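Side-chain contact in surface antigen protein 2 (Candida albicans, PDB 4Y7S), which binds heme as a secreted hemophore and takes part in the utilization of iron from human hemoglobin during hyphal growth: residues Trp95-Pro98 against Ala99-Ser103. Residues are numbered along the deposited sequence; the frame is centred on the assembly and turned at random.
Sequences WIIP and ASVSS
The extended chain leading up to Pro98 turns into helix 99-110 at this proline, the N-cap residue, whose carbonyl O accepts the first i to i+4 bond, from Ser102 N (3.0 Å, N-H...O 166°), with the donor lying in the carbonyl plane. At the start of that first turn, the pyrrolidine ring of Pro98 lies side by side with Val101, pointing the same way, and the methyl CG2 of Val101 meets ring atom CG at 3.8 Å and CD at 3.9 Å. Val101 offers this methyl because its CG1 stands anti to the backbone N (chi1 173°), which leaves CG2 beside that N. In the helical basket of the CFEM domain, residues 95-98 close the loop that connects helix 72-87 to helix 99-110, and Trp95 and Ile97 pack against helices 55-68 and 72-87. Ile97 has its outer chain extended (chi2 176°), carrying CD1 alongside the helix to within 3.7 Å of Ser102 CA and 4.2 Å of Val101 CG1. Its other branch, CG2, sits 3.5 Å above the centre of the Trp95 indole, a ring that also meets Phe18. Ser102 directs OG to a hydrogen bond with Arg78 of helix 72-87, while Pro98 packs on Ile5 of the second subunit.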
loop_
_atom_site.group_PDB
_atom_site.type_symbol
_atom_site.label_atom_id
_atom_site.label_comp_id
_atom_site.label_asym_id
_atom_site.label_seq_id
_atom_site.Cartn_x
_atom_site.Cartn_y
_atom_site.Cartn_z
ATOM N N TRP A 95 8.304 7.332 -9.467
ATOM C CA TRP A 95 7.085 7.747 -8.783
ATOM C C TRP A 95 6.189 6.513 -8.710
ATOM O O TRP A 95 5.610 6.097 -9.704
ATOM C CB TRP A 95 6.421 8.918 -9.497
ATOM C CG TRP A 95 5.234 9.486 -8.758
ATOM C CD1 TRP A 95 5.189 9.857 -7.447
ATOM C CD2 TRP A 95 3.939 9.761 -9.296
ATOM N NE1 TRP A 95 3.947 10.322 -7.129
ATOM C CE2 TRP A 95 3.157 10.285 -8.248
ATOM C CE3 TRP A 95 3.357 9.616 -10.564
ATOM C CZ2 TRP A 95 1.830 10.653 -8.422
ATOM C CZ3 TRP A 95 2.042 9.989 -10.734
ATOM C CH2 TRP A 95 1.293 10.511 -9.672
ATOM N N ILE A 96 6.123 5.894 -7.536
ATOM C CA ILE A 96 5.548 4.557 -7.432
ATOM C C ILE A 96 4.063 4.619 -7.130
ATOM O O ILE A 96 3.672 4.808 -5.988
ATOM C CB ILE A 96 6.209 3.724 -6.301
ATOM C CG1 ILE A 96 7.749 3.807 -6.328
ATOM C CG2 ILE A 96 5.743 2.278 -6.371
ATOM C CD1 ILE A 96 8.424 3.141 -7.498
ATOM N N ILE A 97 3.239 4.382 -8.148
ATOM C CA ILE A 97 1.787 4.471 -7.994
ATOM C C ILE A 97 1.116 3.148 -8.272
ATOM O O ILE A 97 1.654 2.306 -8.988
ATOM C CB ILE A 97 1.177 5.546 -8.932
ATOM C CG1 ILE A 97 1.585 5.323 -10.392
ATOM C CG2 ILE A 97 1.587 6.900 -8.486
ATOM C CD1 ILE A 97 0.926 6.311 -11.381
ATOM N N PRO A 98 -0.090 2.966 -7.725
ATOM C CA PRO A 98 -0.869 1.772 -8.049
ATOM C C PRO A 98 -1.132 1.628 -9.569
ATOM O O PRO A 98 -1.220 2.639 -10.277
ATOM C CB PRO A 98 -2.177 2.015 -7.319
ATOM C CG PRO A 98 -1.850 2.993 -6.232
ATOM C CD PRO A 98 -0.802 3.860 -6.796
ATOM N N ALA A 99 -1.250 0.403 -10.063
ATOM C CA ALA A 99 -1.506 0.192 -11.484
ATOM C C ALA A 99 -2.834 0.818 -11.917
ATOM O O ALA A 99 -2.934 1.363 -13.009
ATOM C CB ALA A 99 -1.489 -1.286 -11.823
ATOM N N SER A 100 -3.850 0.738 -11.062
ATOM C CA SER A 100 -5.163 1.329 -11.362
ATOM C C SER A 100 -5.064 2.861 -11.520
ATOM O O SER A 100 -5.709 3.460 -12.383
ATOM C CB SER A 100 -6.149 0.954 -10.262
ATOM O OG SER A 100 -5.674 1.425 -9.003
ATOM N N VAL A 101 -4.235 3.487 -10.698
ATOM C CA VAL A 101 -4.031 4.935 -10.785
ATOM C C VAL A 101 -3.259 5.317 -12.048
ATOM O O VAL A 101 -3.590 6.308 -12.718
ATOM C CB VAL A 101 -3.286 5.472 -9.541
ATOM C CG1 VAL A 101 -2.918 6.946 -9.719
ATOM C CG2 VAL A 101 -4.131 5.262 -8.275
ATOM N N SER A 102 -2.239 4.542 -12.389
ATOM C CA SER A 102 -1.524 4.766 -13.642
ATOM C C SER A 102 -2.478 4.707 -14.837
ATOM O O SER A 102 -2.382 5.530 -15.733
ATOM C CB SER A 102 -0.403 3.744 -13.827
ATOM O OG SER A 102 0.460 4.150 -14.880
ATOM N N SER A 103 -3.379 3.720 -14.857
ATOM C CA SER A 103 -4.332 3.564 -15.951
ATOM C C SER A 103 -5.254 4.775 -16.027
ATOM O O SER A 103 -5.536 5.271 -17.108
ATOM C CB SER A 103 -5.160 2.281 -15.793
ATOM O OG SER A 103 -4.318 1.141 -15.755
#